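Local coordinates for protein aminoglycoside N(3)-acetyltransferase (Enterobacter cloacae, PDB 6NP3) that acetylates the N3 amine of 2-deoxystreptamine antibiotics such as gentamicin with acetyl-CoA, probably conferring resistance to them, at residues Gly163-Ala175 and Gly219-Leu231. Sequence-based numbering, arbitrary orientation. Where two conformers were deposited one is given.
Sequences GPDAVTALHYAEA and GPDAVERIARDYL. With LLL ((2R,3R,4R,5R)-2-((1S,2S,3R,4S,6R)-4,6-diamino-3-((2R,3R,6S)-3-amino-6-(aminomethyl)-tetrahydro-2H-pyran-2-yloxy)-2-hydr oxycyclohexyloxy)-5-methyl-4-(methylamino)-tetrahydro-2H-pyran-3,5-diol), chain B.
With chi1 at 170°, Val223 sets CG1 on the carbonyl oxygen of Val167 and swings CG2 over one face of the His171 ring, while chi1 of -62° places His171 CG anti to its carbonyl carbon, from where the ring reaches Val223 and the ligand. The resulting CH-pi contact, Val223 CG2 lying 3.9 Å from the ring centroid of His171, suits a branched, apolar residue. The ring nitrogens work at the edge: ND1 of His171 donates to Glu174 OE2 (2.8 Å), and NE2 accepts from gentamicin N32 (2.8 Å), the 3-amino group of its 2-deoxystreptamine ring. In this member of the antibiotic N-acetyltransferase family, Asp165 and His171 line the aminoglycoside pocket; the axes of helix segments 170-175 and 222-231 cross at 112°. A water on Glu174 OE1 accepts from Ala222 N, and another bridges Asp165 O, Asp221 OD2 and N32. Asp221, short enough to fold back, also N-caps its helix through Glu224 N. Deeper in, Leu170 CD1 packs on Ile226 CG2 (3.9 Å), and small Ala227 lets Pro164 come close. At the outer end Pro164 CG sits over the guanidinium centre of Arg228, 3.4 Å from CZ, a plane held by the salt bridge to Glu224 OE2.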
loop_
_atom_site.group_PDB
_atom_site.type_symbol
_atom_site.label_atom_id
_atom_site.label_comp_id
_atom_site.label_asym_id
_atom_site.label_seq_id
_atom_site.Cartn_x
_atom_site.Cartn_y
_atom_site.Cartn_z
ATOM N N GLY A 163 6.629 -10.142 3.894
ATOM C CA GLY A 163 7.031 -10.104 5.283
ATOM C C GLY A 163 6.201 -9.133 6.090
ATOM O O GLY A 163 5.396 -8.350 5.560
ATOM N N PRO A 164 6.422 -9.142 7.407
ATOM C CA PRO A 164 5.635 -8.264 8.296
ATOM C C PRO A 164 5.885 -6.786 8.071
ATOM O O PRO A 164 5.041 -5.961 8.452
ATOM C CB PRO A 164 6.050 -8.714 9.704
ATOM C CG PRO A 164 7.423 -9.349 9.504
ATOM C CD PRO A 164 7.338 -10.024 8.150
ATOM N N ASP A 165 6.989 -6.428 7.418
ATOM C CA ASP A 165 7.262 -5.037 7.092
ATOM C C ASP A 165 6.334 -4.498 6.015
ATOM O O ASP A 165 6.328 -3.286 5.776
ATOM C CB ASP A 165 8.685 -4.902 6.534
ATOM C CG ASP A 165 8.808 -5.481 5.122
ATOM O OD1 ASP A 165 8.842 -6.714 5.007
ATOM O OD2 ASP A 165 8.826 -4.721 4.129
ATOM N N ALA A 166 5.569 -5.361 5.349
ATOM C CA ALA A 166 4.899 -4.989 4.112
ATOM C C ALA A 166 3.552 -4.313 4.313
ATOM O O ALA A 166 2.991 -3.823 3.341
ATOM C CB ALA A 166 4.687 -6.239 3.259
ATOM N N VAL A 167 3.077 -4.183 5.546
ATOM C CA VAL A 167 1.674 -3.850 5.823
ATOM C C VAL A 167 1.460 -2.333 5.824
ATOM O O VAL A 167 1.466 -1.665 6.869
ATOM C CB VAL A 167 1.248 -4.481 7.150
ATOM C CG1 VAL A 167 -0.217 -4.227 7.382
ATOM C CG2 VAL A 167 1.587 -5.962 7.219
ATOM N N THR A 168 1.256 -1.787 4.629
ATOM C CA THR A 168 1.137 -0.343 4.463
ATOM C C THR A 168 0.050 0.239 5.341
ATOM O O THR A 168 0.175 1.375 5.806
ATOM C CB THR A 168 0.812 -0.033 3.000
ATOM O OG1 THR A 168 1.682 -0.789 2.142
ATOM C CG2 THR A 168 0.904 1.419 2.706
ATOM N N ALA A 169 -1.037 -0.492 5.544
ATOM C CA ALA A 169 -2.118 0.082 6.315
ATOM C C ALA A 169 -1.693 0.481 7.719
ATOM O O ALA A 169 -2.324 1.372 8.307
ATOM C CB ALA A 169 -3.307 -0.849 6.388
ATOM N N LEU A 170 -0.667 -0.162 8.284
ATOM C CA LEU A 170 -0.207 0.221 9.613
ATOM C C LEU A 170 0.398 1.617 9.665
ATOM O O LEU A 170 0.521 2.169 10.764
ATOM C CB LEU A 170 0.742 -0.827 10.186
ATOM C CG LEU A 170 0.040 -2.022 10.829
ATOM C CD1 LEU A 170 1.013 -3.137 11.100
ATOM C CD2 LEU A 170 -0.649 -1.570 12.107
ATOM N N HIS A 171 0.776 2.208 8.531
ATOM C CA HIS A 171 1.107 3.630 8.562
ATOM C C HIS A 171 -0.062 4.495 9.016
ATOM O O HIS A 171 0.183 5.613 9.500
ATOM C CB HIS A 171 1.707 4.093 7.233
ATOM C CG HIS A 171 2.998 3.418 6.894
ATOM N ND1 HIS A 171 4.109 3.495 7.702
ATOM C CD2 HIS A 171 3.367 2.668 5.827
ATOM C CE1 HIS A 171 5.102 2.821 7.150
ATOM N NE2 HIS A 171 4.678 2.310 6.010
ATOM N N TYR A 172 -1.309 4.038 8.880
ATOM C CA TYR A 172 -2.419 4.800 9.450
ATOM C C TYR A 172 -2.308 4.842 10.968
ATOM O O TYR A 172 -2.548 5.882 11.593
ATOM C CB TYR A 172 -3.748 4.180 8.999
ATOM C CG TYR A 172 -4.951 4.917 9.529
ATOM C CD1 TYR A 172 -5.384 4.732 10.823
ATOM C CD2 TYR A 172 -5.634 5.828 8.757
ATOM C CE1 TYR A 172 -6.452 5.442 11.345
ATOM C CE2 TYR A 172 -6.719 6.513 9.265
ATOM C CZ TYR A 172 -7.122 6.321 10.563
ATOM O OH TYR A 172 -8.193 7.047 11.062
ATOM N N ALA A 173 -1.978 3.706 11.579
ATOM C CA ALA A 173 -1.823 3.689 13.026
ATOM C C ALA A 173 -0.760 4.678 13.472
ATOM O O ALA A 173 -0.901 5.348 14.501
ATOM C CB ALA A 173 -1.459 2.295 13.501
ATOM N N GLU A 174 0.338 4.748 12.735
ATOM C CA GLU A 174 1.403 5.676 13.072
ATOM C C GLU A 174 0.914 7.112 12.985
ATOM O O GLU A 174 1.257 7.945 13.830
ATOM C CB GLU A 174 2.592 5.440 12.135
ATOM C CG GLU A 174 3.279 4.106 12.283
ATOM C CD GLU A 174 4.472 3.925 11.424
ATOM O OE1 GLU A 174 5.337 3.143 11.836
ATOM O OE2 GLU A 174 4.540 4.492 10.325
ATOM N N ALA A 175 0.125 7.421 11.953
ATOM C CA ALA A 175 -0.369 8.772 11.746
ATOM C C ALA A 175 -1.251 9.218 12.890
ATOM O O ALA A 175 -1.125 10.360 13.343
ATOM C CB ALA A 175 -1.149 8.830 10.449
ATOM N N GLY A 219 15.469 -1.190 9.076
ATOM C CA GLY A 219 14.522 -1.580 10.097
ATOM C C GLY A 219 15.137 -2.261 11.306
ATOM O O GLY A 219 16.344 -2.179 11.543
ATOM N N PRO A 220 14.306 -2.951 12.108
ATOM C CA PRO A 220 12.855 -3.039 11.874
ATOM C C PRO A 220 12.151 -1.742 12.236
ATOM O O PRO A 220 12.457 -1.136 13.267
ATOM C CB PRO A 220 12.407 -4.147 12.827
ATOM C CG PRO A 220 13.394 -4.078 13.959
ATOM C CD PRO A 220 14.716 -3.680 13.319
ATOM N N ASP A 221 11.231 -1.311 11.385
ATOM C CA ASP A 221 10.388 -0.167 11.683
ATOM C C ASP A 221 9.218 -0.595 12.571
ATOM O O ASP A 221 9.101 -1.754 12.986
ATOM C CB ASP A 221 9.958 0.524 10.387
ATOM C CG ASP A 221 8.875 -0.228 9.631
ATOM O OD1 ASP A 221 8.859 -1.486 9.623
ATOM O OD2 ASP A 221 8.057 0.491 9.006
ATOM N N ALA A 222 8.366 0.369 12.915
ATOM C CA ALA A 222 7.248 0.070 13.789
ATOM C C ALA A 222 6.234 -0.824 13.089
ATOM O O ALA A 222 5.617 -1.666 13.740
ATOM C CB ALA A 222 6.572 1.344 14.279
ATOM N N VAL A 223 6.007 -0.632 11.785
ATOM C CA VAL A 223 5.088 -1.517 11.061
ATOM C C VAL A 223 5.492 -2.970 11.269
ATOM O O VAL A 223 4.668 -3.834 11.601
ATOM C CB VAL A 223 5.077 -1.157 9.566
ATOM C CG1 VAL A 223 4.320 -2.210 8.754
ATOM C CG2 VAL A 223 4.481 0.190 9.379
ATOM N N GLU A 224 6.775 -3.266 11.054
ATOM C CA GLU A 224 7.253 -4.635 11.197
ATOM C C GLU A 224 7.100 -5.135 12.618
ATOM O O GLU A 224 6.696 -6.285 12.839
ATOM C CB GLU A 224 8.709 -4.735 10.739
ATOM C CG GLU A 224 9.271 -6.131 10.887
ATOM C CD GLU A 224 10.639 -6.323 10.268
ATOM O OE1 GLU A 224 11.111 -5.446 9.515
ATOM O OE2 GLU A 224 11.234 -7.385 10.540
ATOM N N ARG A 225 7.460 -4.317 13.597
ATOM C CA ARG A 225 7.371 -4.768 14.974
ATOM C C ARG A 225 5.927 -5.008 15.382
ATOM O O ARG A 225 5.631 -5.985 16.081
ATOM C CB ARG A 225 8.049 -3.759 15.892
ATOM C CG ARG A 225 9.554 -3.601 15.617
ATOM C CD ARG A 225 10.408 -3.398 16.911
ATOM N NE ARG A 225 10.035 -4.402 17.899
ATOM C CZ ARG A 225 9.649 -4.143 19.140
ATOM N NH1 ARG A 225 9.635 -2.901 19.606
ATOM N NH2 ARG A 225 9.298 -5.143 19.930
ATOM N N ILE A 226 5.018 -4.117 14.977
ATOM C CA ILE A 226 3.603 -4.296 15.292
ATOM C C ILE A 226 3.076 -5.565 14.639
ATOM O O ILE A 226 2.405 -6.373 15.285
ATOM C CB ILE A 226 2.793 -3.072 14.842
ATOM C CG1 ILE A 226 3.171 -1.828 15.644
ATOM C CG2 ILE A 226 1.311 -3.368 14.939
ATOM C CD1 ILE A 226 2.676 -0.578 15.001
ATOM N N ALA A 227 3.362 -5.747 13.350
ATOM C CA ALA A 227 2.787 -6.870 12.621
ATOM C C ALA A 227 3.312 -8.200 13.148
ATOM O O ALA A 227 2.549 -9.167 13.274
ATOM C CB ALA A 227 3.090 -6.707 11.138
ATOM N N ARG A 228 4.600 -8.276 13.477
ATOM C CA ARG A 228 5.125 -9.513 14.051
ATOM C C ARG A 228 4.421 -9.853 15.356
ATOM O O ARG A 228 4.049 -11.011 15.591
ATOM C CB ARG A 228 6.627 -9.395 14.326
ATOM C CG ARG A 228 7.543 -9.598 13.164
ATOM C CD ARG A 228 9.022 -9.587 13.578
ATOM N NE ARG A 228 9.869 -9.387 12.403
ATOM C CZ ARG A 228 10.072 -10.309 11.468
ATOM N NH1 ARG A 228 9.500 -11.497 11.572
ATOM N NH2 ARG A 228 10.848 -10.043 10.429
ATOM N N ASP A 229 4.280 -8.869 16.248
ATOM C CA ASP A 229 3.561 -9.087 17.499
ATOM C C ASP A 229 2.138 -9.546 17.217
ATOM O O ASP A 229 1.693 -10.580 17.732
ATOM C CB ASP A 229 3.567 -7.807 18.342
ATOM C CG ASP A 229 4.447 -7.915 19.575
ATOM O OD1 ASP A 229 4.963 -9.008 19.874
ATOM O OD2 ASP A 229 4.624 -6.897 20.269
ATOM N N TYR A 230 1.450 -8.844 16.313
ATOM C CA TYR A 230 0.050 -9.155 16.027
ATOM C C TYR A 230 -0.091 -10.586 15.550
ATOM O O TYR A 230 -0.972 -11.321 16.004
ATOM C CB TYR A 230 -0.490 -8.196 14.972
ATOM C CG TYR A 230 -1.912 -8.419 14.573
ATOM C CD1 TYR A 230 -2.923 -7.886 15.306
ATOM C CD2 TYR A 230 -2.241 -9.159 13.440
ATOM C CE1 TYR A 230 -4.244 -8.040 14.908
ATOM C CE2 TYR A 230 -3.542 -9.344 13.058
ATOM C CZ TYR A 230 -4.536 -8.789 13.793
ATOM O OH TYR A 230 -5.827 -8.974 13.359
ATOM N N LEU A 231 0.778 -10.992 14.636
ATOM C CA LEU A 231 0.673 -12.324 14.070
ATOM C C LEU A 231 1.024 -13.398 15.085
ATOM O O LEU A 231 0.553 -14.531 14.955
ATOM C CB LEU A 231 1.559 -12.433 12.834
ATOM C CG LEU A 231 1.069 -11.578 11.661
ATOM C CD1 LEU A 231 2.096 -11.574 10.531
ATOM C CD2 LEU A 231 -0.273 -12.069 11.127
HETATM C C11 LLL B . 10.587 0.163 3.248
HETATM O O11 LLL B . 9.164 0.423 3.357
HETATM C C21 LLL B . 10.751 -1.331 2.979
HETATM N N21 LLL B . 9.865 -1.672 1.872
HETATM C C31 LLL B . 10.276 -2.119 4.143
HETATM C C41 LLL B . 11.111 -1.736 5.354
HETATM C C51 LLL B . 10.979 -0.232 5.563
HETATM O O51 LLL B . 11.356 0.465 4.408
HETATM C C61 LLL B . 11.880 0.226 6.689
HETATM N N61 LLL B . 11.725 1.672 6.839
HETATM C C12 LLL B . 6.953 3.761 2.034
HETATM N N12 LLL B . 6.305 5.055 1.878
HETATM C C22 LLL B . 6.523 3.074 3.330
HETATM C C32 LLL B . 7.184 1.711 3.368
HETATM N N32 LLL B . 6.774 1.010 4.587
HETATM C C42 LLL B . 8.712 1.780 3.357
HETATM C C52 LLL B . 9.171 2.589 2.143
HETATM O O52 LLL B . 10.558 2.804 2.254
HETATM C C62 LLL B . 8.477 3.933 2.042
HETATM O O62 LLL B . 8.849 4.530 0.813
HETATM C C13 LLL B . 9.361 5.863 0.854
HETATM C C23 LLL B . 8.962 6.519 -0.465
HETATM O O23 LLL B . 7.561 6.408 -0.605
HETATM C C33 LLL B . 9.605 5.780 -1.654
HETATM N N33 LLL B . 9.303 6.495 -2.914
HETATM C C43 LLL B . 11.129 5.711 -1.422
HETATM O O43 LLL B . 11.622 7.028 -1.558
HETATM C C53 LLL B . 11.435 5.154 -0.027
HETATM O O53 LLL B . 10.795 5.880 0.996
HETATM C C83 LLL B . 11.782 4.785 -2.456
HETATM C C93 LLL B . 8.706 5.579 -3.909
HETATM O O HOH W 1 7.456 -0.916 6.347
HETATM O O HOH W 2 7.989 3.220 11.997
HETATM O O HOH W 3 7.339 2.301 10.535
#